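Local coordinates for protein lasso peptide isopeptidase AtxE2 (Asticcacaulis excentricus, PDB 5TXE) that hydrolyses the isopeptide bond of the lasso peptides astexin-2 and astexin-3, turning these threaded, knotted substrates into linear peptides, at residues A[68-73]-A[91-96]; A[171-176]-A[184-189]; A[259-264]-A[305-310]; A[533-538]-A[586-591]. The protein carries 1 engineered substitution. All blocks are in the same frame, centred on the assembly; numbering follows the deposited sequence.

The four contacts follow one another along the chain, each closing before the next opens. Contacts 1 and 2 each pair neighbouring strands of a hairpin, in two different antiparallel sheets, with centres about 27 Å apart. Contact 3 instead brings together one outermost strand from each of two successive four-stranded sheets, 261-263 and 304-310; its centre is about 23 Å from that of contact 1 and about 29 Å from that of contact 2. These successive antiparallel sheets are consistent with the beta-propeller of S9 peptidases. Contact 4, about 44 to 50 Å from the others between centres, lies in the alpha/beta-hydrolase part that carries the catalytic residues, so the set samples both halves of the enzyme.

Contact 1 (A[68-73]-A[91-96]); sequences RYVAFQ and KATDGA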
loop_
_atom_site.group_PDB
_atom_site.type_symbol
_atom_site.label_atom_id
_atom_site.label_comp_id
_atom_site.label_asym_id
_atom_site.label_seq_id
_atom_site.Cartn_x
_atom_site.Cartn_y
_atom_site.Cartn_z
ATOM N N ARG A 68 20.796 -9.869 -18.871
ATOM C CA ARG A 68 21.709 -10.570 -17.968
ATOM C C ARG A 68 21.799 -9.984 -16.561
ATOM O O ARG A 68 22.322 -10.635 -15.677
ATOM C CB ARG A 68 23.097 -10.715 -18.622
ATOM C CG ARG A 68 23.081 -11.816 -19.726
ATOM C CD ARG A 68 24.410 -12.167 -20.430
ATOM N NE ARG A 68 25.215 -10.949 -20.550
ATOM C CZ ARG A 68 26.454 -10.792 -20.086
ATOM N NH1 ARG A 68 27.108 -11.802 -19.513
ATOM N NH2 ARG A 68 27.054 -9.612 -20.213
ATOM N N TYR A 69 21.297 -8.761 -16.369
ATOM C CA TYR A 69 21.348 -8.096 -15.064
ATOM C C TYR A 69 19.980 -7.538 -14.681
ATOM O O TYR A 69 19.167 -7.210 -15.544
ATOM C CB TYR A 69 22.424 -6.990 -15.057
ATOM C CG TYR A 69 23.792 -7.563 -15.227
ATOM C CD1 TYR A 69 24.501 -8.044 -14.134
ATOM C CD2 TYR A 69 24.380 -7.682 -16.512
ATOM C CE1 TYR A 69 25.763 -8.606 -14.296
ATOM C CE2 TYR A 69 25.639 -8.255 -16.677
ATOM C CZ TYR A 69 26.316 -8.727 -15.567
ATOM O OH TYR A 69 27.566 -9.296 -15.708
ATOM N N VAL A 70 19.717 -7.482 -13.384
ATOM C CA VAL A 70 18.523 -6.822 -12.883
ATOM C C VAL A 70 18.951 -5.721 -11.914
ATOM O O VAL A 70 19.812 -5.929 -11.072
ATOM C CB VAL A 70 17.552 -7.798 -12.216
ATOM C CG1 VAL A 70 18.165 -8.544 -11.057
ATOM C CG2 VAL A 70 16.287 -7.065 -11.782
ATOM N N ALA A 71 18.353 -4.552 -12.068
ATOM C CA ALA A 71 18.616 -3.401 -11.222
ATOM C C ALA A 71 17.343 -3.041 -10.436
ATOM O O ALA A 71 16.217 -3.114 -10.962
ATOM C CB ALA A 71 19.044 -2.219 -12.079
ATOM N N PHE A 72 17.539 -2.654 -9.181
ATOM C CA PHE A 72 16.442 -2.381 -8.270
ATOM C C PHE A 72 16.985 -1.660 -7.039
ATOM O O PHE A 72 18.175 -1.767 -6.751
ATOM C CB PHE A 72 15.784 -3.689 -7.834
ATOM C CG PHE A 72 16.743 -4.694 -7.233
ATOM C CD1 PHE A 72 17.559 -5.441 -8.029
ATOM C CD2 PHE A 72 16.833 -4.863 -5.868
ATOM C CE1 PHE A 72 18.430 -6.373 -7.475
ATOM C CE2 PHE A 72 17.713 -5.756 -5.304
ATOM C CZ PHE A 72 18.517 -6.528 -6.112
ATOM N N GLN A 73 16.103 -0.953 -6.319
ATOM C CA GLN A 73 16.418 -0.238 -5.079
ATOM C C GLN A 73 16.013 -0.981 -3.857
ATOM O O GLN A 73 14.914 -1.540 -3.783
ATOM C CB GLN A 73 15.760 1.122 -5.062
ATOM C CG GLN A 73 16.189 1.994 -3.907
ATOM C CD GLN A 73 15.228 3.162 -3.757
ATOM O OE1 GLN A 73 15.588 4.366 -3.966
ATOM N NE2 GLN A 73 13.956 2.815 -3.458
ATOM N N LYS A 91 22.298 -7.027 -9.972
ATOM C CA LYS A 91 22.513 -8.450 -9.688
ATOM C C LYS A 91 22.408 -9.248 -11.007
ATOM O O LYS A 91 21.461 -9.052 -11.780
ATOM C CB LYS A 91 21.452 -8.922 -8.728
ATOM C CG LYS A 91 21.353 -10.419 -8.571
ATOM C CD LYS A 91 22.560 -10.980 -7.859
ATOM C CE LYS A 91 22.222 -12.385 -7.374
ATOM N NZ LYS A 91 23.315 -12.977 -6.599
ATOM N N ALA A 92 23.371 -10.117 -11.271
ATOM C CA ALA A 92 23.335 -10.945 -12.508
ATOM C C ALA A 92 22.183 -11.904 -12.401
ATOM O O ALA A 92 22.001 -12.548 -11.360
ATOM C CB ALA A 92 24.631 -11.711 -12.693
ATOM N N THR A 93 21.395 -11.998 -13.462
ATOM C CA THR A 93 20.242 -12.867 -13.425
ATOM C C THR A 93 20.608 -14.345 -13.431
ATOM O O THR A 93 19.781 -15.153 -13.064
ATOM C CB THR A 93 19.274 -12.564 -14.544
ATOM O OG1 THR A 93 19.966 -12.654 -15.790
ATOM C CG2 THR A 93 18.771 -11.172 -14.398
ATOM N N ASP A 94 21.841 -14.714 -13.740
ATOM C CA ASP A 94 22.231 -16.156 -13.663
ATOM C C ASP A 94 22.530 -16.672 -12.266
ATOM O O ASP A 94 22.777 -17.844 -12.080
ATOM C CB ASP A 94 23.416 -16.478 -14.610
ATOM C CG ASP A 94 24.736 -15.831 -14.187
ATOM O OD1 ASP A 94 24.910 -15.400 -13.024
ATOM O OD2 ASP A 94 25.627 -15.745 -15.058
ATOM N N GLY A 95 22.559 -15.794 -11.271
ATOM C CA GLY A 95 22.757 -16.260 -9.910
ATOM C C GLY A 95 24.181 -16.529 -9.498
ATOM O O GLY A 95 24.420 -16.855 -8.351
ATOM N N ALA A 96 25.144 -16.364 -10.396
ATOM C CA ALA A 96 26.518 -16.829 -10.136
ATOM C C ALA A 96 27.411 -15.823 -9.394
ATOM O O ALA A 96 28.418 -16.214 -8.807
ATOM C CB ALA A 96 27.174 -17.227 -11.449
HETATM O O HOH W 1 23.143 -13.151 -15.688
#
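Tyr69 faces Ala92 and Val70 faces Lys91 where the two strands of an antiparallel beta hairpin, 69-78 and 83-92, lie together in a sheet. The Val70-Lys91 pair is the hydrogen-bonded one: Val70 N gives to Lys91 O at 2.8 Å, nearly straight at 166°, and Lys91 N returns a bond to Val70 O. On the Tyr69-Ala92 side the ring, its CG anti to the carbonyl carbon (chi1 -65°), passes obliquely across the partner strand. Its CD1 comes within 3.5 Å of Ala92 CA, and CE1 meets the Ala92 methyl CB at 3.7 Å. Trimming Tyr69 to an alanine is likely to strip that methyl and the backbone beside it of their aromatic cover. On the Val70-Lys91 side, Val70 CG1 sits between the backbone N and the carbonyl carbon (chi1 59°), 3.4 Å from Lys91 O. Phe72 presents its ring edge to Lys91 CB, CE1 approaching at 4.1 Å, while the lysine's ammonium runs on to Thr97 O. Beyond the pairs the strand leaves through a type I turn, Ala92 to Gly95. Across from the turn, Arg68 O accepts from Thr93 N, which lies above its carbonyl plane, and Thr93 OG1 bonds to Gly67 O. The same Arg68 O also accepts from a water at 2.6 Å, and that water accepts from Asp94 N.

Contact 2 (A[171-176]-A[184-189]); sequences YDIEDV and LIYSGR
Glu174 OE2 takes two donors: Arg189 NE donates to it at 2.9 Å in a salt bridge, and a water donates to it at 2.8 Å. The arginine N-H reaches the syn lone pair of OE2, although the carboxylate and guanidinium planes stand 72° apart, so one bond rather than a flat pair joins them. The same water also donates to Asp172 O and accepts from Arg189 N, tying both backbones to the carboxylate. NH1 of the arginine goes on to Ala119 O. These groups close the open end of an antiparallel beta hairpin, strands 173-178 and 183-188, at the edge of a four-stranded sheet. Inside it Glu174 N points almost straight at Ser187 O (179°). Gly188 is packed against Tyr171, whose CE2 lies 3.7 Å from Gly188 CA; a side chain on that glycine would collide with the ring. Tyr171 crosses Tyr186 at about a right angle, and a second water bridges Tyr171 OH to Tyr186 O. Tyr186, with CG between its backbone N and carbonyl carbon (chi1 70°), receives Ile173 CD1 obliquely, 3.7 Å from its CD2. Further along, Val176 CG2 meets Leu184 CD2 at 4.0 Å.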
loop_
_atom_site.group_PDB
_atom_site.type_symbol
_atom_site.label_atom_id
_atom_site.label_comp_id
_atom_site.label_asym_id
_atom_site.label_seq_id
_atom_site.Cartn_x
_atom_site.Cartn_y
_atom_site.Cartn_z
ATOM N N TYR A 171 12.648 22.648 -10.255
ATOM C CA TYR A 171 11.523 21.792 -9.915
ATOM C C TYR A 171 12.041 20.394 -9.732
ATOM O O TYR A 171 13.168 20.038 -10.230
ATOM C CB TYR A 171 10.469 21.875 -11.011
ATOM C CG TYR A 171 10.990 21.695 -12.411
ATOM C CD1 TYR A 171 11.441 22.785 -13.170
ATOM C CD2 TYR A 171 10.997 20.464 -12.992
ATOM C CE1 TYR A 171 11.909 22.627 -14.467
ATOM C CE2 TYR A 171 11.461 20.283 -14.285
ATOM C CZ TYR A 171 11.923 21.371 -15.012
ATOM O OH TYR A 171 12.348 21.182 -16.285
ATOM N N ASP A 172 11.271 19.592 -8.999
ATOM C CA ASP A 172 11.604 18.179 -8.889
ATOM C C ASP A 172 11.469 17.483 -10.256
ATOM O O ASP A 172 10.446 17.680 -10.958
ATOM C CB ASP A 172 10.692 17.429 -7.910
ATOM C CG ASP A 172 10.907 17.842 -6.452
ATOM O OD1 ASP A 172 12.054 18.230 -6.019
ATOM O OD2 ASP A 172 9.898 17.707 -5.742
ATOM N N ILE A 173 12.432 16.625 -10.593
ATOM C CA ILE A 173 12.301 15.874 -11.819
ATOM C C ILE A 173 11.318 14.750 -11.517
ATOM O O ILE A 173 11.452 14.076 -10.488
ATOM C CB ILE A 173 13.609 15.239 -12.249
ATOM C CG1 ILE A 173 14.737 16.272 -12.394
ATOM C CG2 ILE A 173 13.405 14.471 -13.559
ATOM C CD1 ILE A 173 14.308 17.553 -13.068
ATOM N N GLU A 174 10.402 14.484 -12.444
ATOM C CA GLU A 174 9.341 13.464 -12.242
ATOM C C GLU A 174 9.557 12.179 -12.989
ATOM O O GLU A 174 8.979 11.181 -12.624
ATOM C CB GLU A 174 7.962 14.048 -12.583
ATOM C CG GLU A 174 7.579 15.108 -11.548
ATOM C CD GLU A 174 6.311 15.896 -11.841
ATOM O OE1 GLU A 174 5.495 15.470 -12.711
ATOM O OE2 GLU A 174 6.115 16.950 -11.176
ATOM N N ASP A 175 10.395 12.195 -14.044
ATOM C CA ASP A 175 10.678 10.988 -14.808
ATOM C C ASP A 175 11.852 11.254 -15.749
ATOM O O ASP A 175 12.180 12.395 -16.042
ATOM C CB ASP A 175 9.467 10.588 -15.677
ATOM C CG ASP A 175 9.390 9.082 -15.945
ATOM O OD1 ASP A 175 10.306 8.281 -15.589
ATOM O OD2 ASP A 175 8.408 8.680 -16.581
ATOM N N VAL A 176 12.409 10.168 -16.247
ATOM C CA VAL A 176 13.576 10.212 -17.102
ATOM C C VAL A 176 13.675 8.912 -17.943
ATOM O O VAL A 176 13.283 7.839 -17.475
ATOM C CB VAL A 176 14.834 10.388 -16.216
ATOM C CG1 VAL A 176 15.018 9.179 -15.288
ATOM C CG2 VAL A 176 16.068 10.605 -17.083
ATOM N N LEU A 184 19.517 12.178 -22.405
ATOM C CA LEU A 184 18.427 11.859 -21.474
ATOM C C LEU A 184 17.314 12.818 -21.733
ATOM O O LEU A 184 17.532 14.016 -21.907
ATOM C CB LEU A 184 18.859 12.002 -19.992
ATOM C CG LEU A 184 19.879 11.028 -19.434
ATOM C CD1 LEU A 184 20.350 11.530 -18.081
ATOM C CD2 LEU A 184 19.275 9.650 -19.280
ATOM N N ILE A 185 16.107 12.291 -21.685
ATOM C CA ILE A 185 14.929 13.149 -21.683
ATOM C C ILE A 185 14.270 13.080 -20.296
ATOM O O ILE A 185 14.246 12.038 -19.660
ATOM C CB ILE A 185 13.926 12.723 -22.776
ATOM C CG1 ILE A 185 12.728 13.628 -22.737
ATOM C CG2 ILE A 185 13.495 11.277 -22.607
ATOM C CD1 ILE A 185 11.842 13.501 -23.959
ATOM N N TYR A 186 13.768 14.199 -19.832
ATOM C CA TYR A 186 13.220 14.274 -18.498
ATOM C C TYR A 186 12.107 15.273 -18.420
ATOM O O TYR A 186 11.981 16.153 -19.275
ATOM C CB TYR A 186 14.298 14.648 -17.488
ATOM C CG TYR A 186 14.819 16.084 -17.559
ATOM C CD1 TYR A 186 15.872 16.450 -18.410
ATOM C CD2 TYR A 186 14.327 17.059 -16.717
ATOM C CE1 TYR A 186 16.402 17.756 -18.441
ATOM C CE2 TYR A 186 14.857 18.367 -16.755
ATOM C CZ TYR A 186 15.897 18.698 -17.623
ATOM O OH TYR A 186 16.411 19.989 -17.633
ATOM N N SER A 187 11.253 15.067 -17.416
ATOM C CA SER A 187 10.009 15.823 -17.266
ATOM C C SER A 187 9.861 16.416 -15.882
ATOM O O SER A 187 10.502 15.972 -14.929
ATOM C CB SER A 187 8.810 14.897 -17.498
ATOM O OG SER A 187 8.765 13.837 -16.582
ATOM N N GLY A 188 8.997 17.412 -15.775
ATOM C CA GLY A 188 8.575 17.955 -14.465
ATOM C C GLY A 188 7.711 19.184 -14.638
ATOM O O GLY A 188 7.312 19.468 -15.765
ATOM N N ARG A 189 7.490 19.961 -13.561
ATOM C CA ARG A 189 6.494 20.989 -13.570
ATOM C C ARG A 189 6.953 22.326 -13.016
ATOM O O ARG A 189 6.572 22.718 -11.918
ATOM C CB ARG A 189 5.235 20.490 -12.837
ATOM C CG ARG A 189 4.569 19.299 -13.542
ATOM C CD ARG A 189 3.305 18.775 -12.866
ATOM N NE ARG A 189 3.589 18.311 -11.527
ATOM C CZ ARG A 189 2.651 18.078 -10.610
ATOM N NH1 ARG A 189 1.373 18.237 -10.900
ATOM N NH2 ARG A 189 2.992 17.671 -9.420
HETATM O O HOH W 2 11.620 18.718 -17.880
HETATM O O HOH W 3 8.167 18.865 -10.998
#

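Contact 3 (A[259-264]-A[305-310]); sequences LRAMVG and TRMWGD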
loop_
_atom_site.group_PDB
_atom_site.type_symbol
_atom_site.label_atom_id
_atom_site.label_comp_id
_atom_site.label_asym_id
_atom_site.label_seq_id
_atom_site.Cartn_x
_atom_site.Cartn_y
_atom_site.Cartn_z
ATOM N N LEU A 259 -1.512 -5.233 -19.876
ATOM C CA LEU A 259 -2.647 -6.080 -20.268
ATOM C C LEU A 259 -2.805 -6.227 -21.812
ATOM O O LEU A 259 -3.896 -6.550 -22.315
ATOM C CB LEU A 259 -3.920 -5.511 -19.626
ATOM C CG LEU A 259 -4.002 -5.742 -18.100
ATOM C CD1 LEU A 259 -5.402 -5.404 -17.578
ATOM C CD2 LEU A 259 -3.681 -7.184 -17.717
ATOM N N ARG A 260 -1.707 -5.987 -22.537
ATOM C CA ARG A 260 -1.635 -6.092 -23.994
ATOM C C ARG A 260 -0.289 -6.735 -24.363
ATOM O O ARG A 260 0.733 -6.448 -23.776
ATOM C CB ARG A 260 -1.715 -4.700 -24.600
ATOM C CG ARG A 260 -2.589 -4.520 -25.836
ATOM C CD ARG A 260 -2.072 -3.378 -26.705
ATOM N NE ARG A 260 -0.773 -3.723 -27.344
ATOM C CZ ARG A 260 -0.473 -3.624 -28.644
ATOM N NH1 ARG A 260 -1.351 -3.165 -29.534
ATOM N NH2 ARG A 260 0.738 -3.982 -29.057
ATOM N N ALA A 261 -0.293 -7.648 -25.306
ATOM C CA ALA A 261 0.936 -8.228 -25.838
ATOM C C ALA A 261 0.782 -8.593 -27.321
ATOM O O ALA A 261 -0.338 -8.838 -27.809
ATOM C CB ALA A 261 1.290 -9.485 -25.086
ATOM N N MET A 262 1.914 -8.688 -28.016
ATOM C CA MET A 262 1.915 -9.153 -29.393
ATOM C C MET A 262 2.747 -10.431 -29.480
ATOM O O MET A 262 3.749 -10.569 -28.797
ATOM C CB MET A 262 2.432 -8.072 -30.349
ATOM C CG MET A 262 1.392 -7.057 -30.798
ATOM S SD MET A 262 1.807 -6.661 -32.506
ATOM C CE MET A 262 2.250 -4.916 -32.367
ATOM N N VAL A 263 2.260 -11.400 -30.250
ATOM C CA VAL A 263 3.053 -12.554 -30.663
ATOM C C VAL A 263 2.803 -12.754 -32.181
ATOM O O VAL A 263 1.689 -13.096 -32.582
ATOM C CB VAL A 263 2.633 -13.818 -29.905
ATOM C CG1 VAL A 263 3.611 -14.926 -30.177
ATOM C CG2 VAL A 263 2.523 -13.557 -28.408
ATOM N N GLY A 264 3.799 -12.479 -33.020
ATOM C CA GLY A 264 3.609 -12.510 -34.465
ATOM C C GLY A 264 2.648 -11.404 -34.878
ATOM O O GLY A 264 2.803 -10.245 -34.469
ATOM N N THR A 305 -4.180 -10.231 -14.721
ATOM C CA THR A 305 -3.540 -9.001 -14.187
ATOM C C THR A 305 -2.237 -8.599 -14.883
ATOM O O THR A 305 -1.744 -7.507 -14.692
ATOM C CB THR A 305 -3.295 -9.147 -12.694
ATOM O OG1 THR A 305 -2.641 -10.397 -12.466
ATOM C CG2 THR A 305 -4.629 -9.117 -11.950
ATOM N N ARG A 306 -1.672 -9.495 -15.666
ATOM C CA ARG A 306 -0.430 -9.206 -16.331
ATOM C C ARG A 306 -0.224 -10.239 -17.420
ATOM O O ARG A 306 -0.377 -11.426 -17.166
ATOM C CB ARG A 306 0.751 -9.303 -15.334
ATOM C CG ARG A 306 1.746 -8.167 -15.432
ATOM C CD ARG A 306 2.348 -8.025 -16.818
ATOM N NE ARG A 306 3.454 -7.074 -16.842
ATOM C CZ ARG A 306 4.093 -6.663 -17.954
ATOM N NH1 ARG A 306 3.758 -7.120 -19.169
ATOM N NH2 ARG A 306 5.102 -5.784 -17.860
ATOM N N MET A 307 0.197 -9.805 -18.603
ATOM C CA MET A 307 0.593 -10.780 -19.651
ATOM C C MET A 307 1.925 -10.438 -20.363
ATOM O O MET A 307 2.332 -9.290 -20.411
ATOM C CB MET A 307 -0.534 -10.857 -20.659
ATOM C CG MET A 307 -0.674 -9.625 -21.531
ATOM S SD MET A 307 -1.909 -9.809 -22.836
ATOM C CE MET A 307 -3.418 -10.023 -21.905
ATOM N N TRP A 308 2.570 -11.440 -20.943
ATOM C CA TRP A 308 3.834 -11.273 -21.675
ATOM C C TRP A 308 3.876 -12.153 -22.912
ATOM O O TRP A 308 3.617 -13.382 -22.813
ATOM C CB TRP A 308 5.004 -11.767 -20.829
ATOM C CG TRP A 308 5.291 -10.995 -19.578
ATOM C CD1 TRP A 308 6.157 -9.961 -19.450
ATOM C CD2 TRP A 308 4.732 -11.222 -18.285
ATOM N NE1 TRP A 308 6.160 -9.514 -18.164
ATOM C CE2 TRP A 308 5.297 -10.284 -17.427
ATOM C CE3 TRP A 308 3.785 -12.118 -17.781
ATOM C CZ2 TRP A 308 4.954 -10.205 -16.086
ATOM C CZ3 TRP A 308 3.465 -12.059 -16.441
ATOM C CH2 TRP A 308 4.048 -11.100 -15.606
ATOM N N GLY A 309 4.158 -11.533 -24.064
ATOM C CA GLY A 309 4.261 -12.261 -25.333
ATOM C C GLY A 309 5.687 -12.702 -25.609
ATOM O O GLY A 309 6.607 -11.962 -25.378
ATOM N N ASP A 310 5.871 -13.890 -26.152
ATOM C CA ASP A 310 7.211 -14.402 -26.488
ATOM C C ASP A 310 7.186 -14.932 -27.915
ATOM O O ASP A 310 6.682 -16.040 -28.127
ATOM C CB ASP A 310 7.569 -15.533 -25.502
ATOM C CG ASP A 310 8.964 -16.164 -25.747
ATOM O OD1 ASP A 310 9.643 -15.792 -26.741
ATOM O OD2 ASP A 310 9.361 -17.021 -24.890
HETATM O O HOH W 4 2.874 -7.389 -22.365
#
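Met307 reaches across to the backbone of 259-261. With CB directed at the other segment and CG between the backbone N and the carbonyl carbon (chi1 71°), the chain sets out toward the Leu259-Arg260 peptide: CG lies 3.9 Å from Arg260 N. SD comes next, 3.7 Å from Ala261 N and 3.9 Å from Ala261 CB. A bend at chi3 of Met307 (63°) then brings Met307 CE to 3.5 Å from Leu259 O. In return Leu259 lays CD2 against the carbonyl carbon of Thr305. At the other end Ala261 CB and Val263 CG2 settle on Gly309; a side chain there would run into Met262 O. The strands, 24° from parallel, are each outermost in their own four-stranded antiparallel sheet, so the contact is a seam between successive sheets, consistent with neighbouring blades of a beta-propeller. One water spans the seam, donating to Arg260 O and to Met307 O, the latter at 2.8 Å; Met307 O also takes a bond from Arg306 NH1. The chemistry implies that 259-264 and 305-310 join by apolar packing against backbone and a shared water, without direct hydrogen bonds between them; a direct backbone bond lies just outside, between Met307 and Pro258.

Contact 4 (A[533-538]-A[586-591]); sequences VHFGLI and WAATSF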
loop_
_atom_site.group_PDB
_atom_site.type_symbol
_atom_site.label_atom_id
_atom_site.label_comp_id
_atom_site.label_asym_id
_atom_site.label_seq_id
_atom_site.Cartn_x
_atom_site.Cartn_y
_atom_site.Cartn_z
ATOM N N VAL A 533 -12.647 0.266 12.608
ATOM C CA VAL A 533 -12.520 0.354 14.039
ATOM C C VAL A 533 -13.569 1.242 14.638
ATOM O O VAL A 533 -14.129 0.912 15.675
ATOM C CB VAL A 533 -11.195 0.926 14.465
ATOM C CG1 VAL A 533 -11.157 1.131 15.967
ATOM C CG2 VAL A 533 -10.073 -0.026 14.050
ATOM N N HIS A 534 -13.837 2.370 14.006
ATOM C CA HIS A 534 -14.750 3.360 14.609
ATOM C C HIS A 534 -16.145 2.762 14.595
ATOM O O HIS A 534 -16.851 2.784 15.590
ATOM C CB HIS A 534 -14.723 4.735 13.889
ATOM C CG HIS A 534 -13.349 5.316 13.744
ATOM N ND1 HIS A 534 -12.960 6.053 12.642
ATOM C CD2 HIS A 534 -12.248 5.186 14.521
ATOM C CE1 HIS A 534 -11.695 6.386 12.783
ATOM N NE2 HIS A 534 -11.240 5.862 13.907
ATOM N N PHE A 535 -16.501 2.244 13.442
ATOM C CA PHE A 535 -17.796 1.530 13.259
ATOM C C PHE A 535 -17.946 0.377 14.226
ATOM O O PHE A 535 -18.993 0.172 14.820
ATOM C CB PHE A 535 -17.910 0.998 11.811
ATOM C CG PHE A 535 -19.291 0.558 11.429
ATOM C CD1 PHE A 535 -20.223 1.484 11.010
ATOM C CD2 PHE A 535 -19.682 -0.762 11.591
ATOM C CE1 PHE A 535 -21.503 1.096 10.667
ATOM C CE2 PHE A 535 -20.951 -1.187 11.223
ATOM C CZ PHE A 535 -21.866 -0.246 10.766
ATOM N N GLY A 536 -16.883 -0.371 14.397
ATOM C CA GLY A 536 -16.911 -1.562 15.229
ATOM C C GLY A 536 -17.115 -1.278 16.680
ATOM O O GLY A 536 -17.784 -2.076 17.396
ATOM N N LEU A 537 -16.539 -0.183 17.166
ATOM C CA LEU A 537 -16.598 0.090 18.613
ATOM C C LEU A 537 -17.972 0.638 18.965
ATOM O O LEU A 537 -18.391 0.599 20.080
ATOM C CB LEU A 537 -15.534 1.080 19.038
ATOM C CG LEU A 537 -14.107 0.638 18.875
ATOM C CD1 LEU A 537 -13.159 1.650 19.494
ATOM C CD2 LEU A 537 -13.856 -0.711 19.479
ATOM N N ILE A 538 -18.661 1.179 17.991
ATOM C CA ILE A 538 -19.974 1.737 18.242
ATOM C C ILE A 538 -21.065 0.711 18.025
ATOM O O ILE A 538 -22.052 0.735 18.720
ATOM C CB ILE A 538 -20.226 2.948 17.338
ATOM C CG1 ILE A 538 -19.390 4.134 17.862
ATOM C CG2 ILE A 538 -21.702 3.346 17.267
ATOM C CD1 ILE A 538 -19.178 5.157 16.792
ATOM N N TRP A 586 -23.982 10.026 10.180
ATOM C CA TRP A 586 -22.865 10.038 11.112
ATOM C C TRP A 586 -23.122 9.321 12.442
ATOM O O TRP A 586 -22.189 9.003 13.178
ATOM C CB TRP A 586 -22.457 11.513 11.329
ATOM C CG TRP A 586 -21.979 12.178 10.032
ATOM C CD1 TRP A 586 -22.577 13.227 9.339
ATOM C CD2 TRP A 586 -20.841 11.784 9.263
ATOM N NE1 TRP A 586 -21.862 13.482 8.184
ATOM C CE2 TRP A 586 -20.784 12.629 8.128
ATOM C CE3 TRP A 586 -19.865 10.811 9.432
ATOM C CZ2 TRP A 586 -19.790 12.514 7.174
ATOM C CZ3 TRP A 586 -18.875 10.691 8.499
ATOM C CH2 TRP A 586 -18.845 11.538 7.363
ATOM N N ALA A 587 -24.371 9.038 12.776
ATOM C CA ALA A 587 -24.686 8.394 14.061
ATOM C C ALA A 587 -24.065 7.026 14.227
ATOM O O ALA A 587 -23.805 6.571 15.354
ATOM C CB ALA A 587 -26.194 8.255 14.179
ATOM N N ALA A 588 -23.777 6.363 13.115
ATOM C CA ALA A 588 -23.162 5.036 13.201
ATOM C C ALA A 588 -21.679 5.063 13.470
ATOM O O ALA A 588 -21.109 4.013 13.771
ATOM C CB ALA A 588 -23.394 4.319 11.882
ATOM N N THR A 589 -21.029 6.228 13.298
ATOM C CA THR A 589 -19.556 6.295 13.416
ATOM C C THR A 589 -18.948 7.466 14.218
ATOM O O THR A 589 -17.812 7.348 14.616
ATOM C CB THR A 589 -18.863 6.379 12.044
ATOM O OG1 THR A 589 -19.312 7.559 11.359
ATOM C CG2 THR A 589 -19.144 5.153 11.184
ATOM N N SER A 590 -19.687 8.544 14.466
ATOM C CA SER A 590 -19.136 9.719 15.114
ATOM C C SER A 590 -18.873 9.449 16.576
ATOM O O SER A 590 -19.779 9.027 17.311
ATOM C CB SER A 590 -20.034 10.931 14.977
ATOM O OG SER A 590 -19.703 11.862 15.996
ATOM N N PHE A 591 -17.629 9.689 16.994
ATOM C CA PHE A 591 -17.306 9.610 18.415
ATOM C C PHE A 591 -17.840 10.788 19.230
ATOM O O PHE A 591 -18.034 10.670 20.445
ATOM C CB PHE A 591 -15.797 9.470 18.647
ATOM C CG PHE A 591 -15.236 8.122 18.295
ATOM C CD1 PHE A 591 -16.040 7.057 17.950
ATOM C CD2 PHE A 591 -13.884 7.929 18.326
ATOM C CE1 PHE A 591 -15.480 5.815 17.672
ATOM C CE2 PHE A 591 -13.316 6.715 18.009
ATOM C CZ PHE A 591 -14.107 5.651 17.688
#
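The rings of His534 and Phe591 meet obliquely, their planes 75° apart and centroids 5.2 Å from each other, with His534 CD2 3.7 Å from Phe591 CZ. At the edge of the Phe591 ring, in its plane, lies Ile538 CD1, 3.8 Å from CD1 of the phenylalanine. The Phe535 ring takes Thr589 CG2 at its own edge, again in plane, while its CE1 touches Ala588 CB at 3.9 Å. Phe535 gets there with CG anti to the backbone N (chi1 -166°), which swings the ring toward 588-589; its ring also touches Arg496 and Leu500 of helix 494-512. Ile538 lies between the Phe591 edge and the loop backbone, its CG2 3.6 Å from Ala588 O and its CD1 3.4 Å from Thr589 O. The imidazole is fixed at both nitrogens, ND1 to Thr553 OG1 and NE2 to Ser550 O, and Thr589 OG1 bonds to Thr553 O. Replacing Phe591 with an alanine would probably open a gap beside Ile538 CD1 and leave the His534 ring without its aromatic neighbour. Ser590, at the N-cap of helix 591-594, bonds through OG to Val593 N and also to Asp581 OD2. Helix 528-539 directly follows the nucleophile position 527, an engineered alanine in this structure, so this loop packs on the helix of the nucleophile elbow characteristic of the alpha/beta-hydrolase fold.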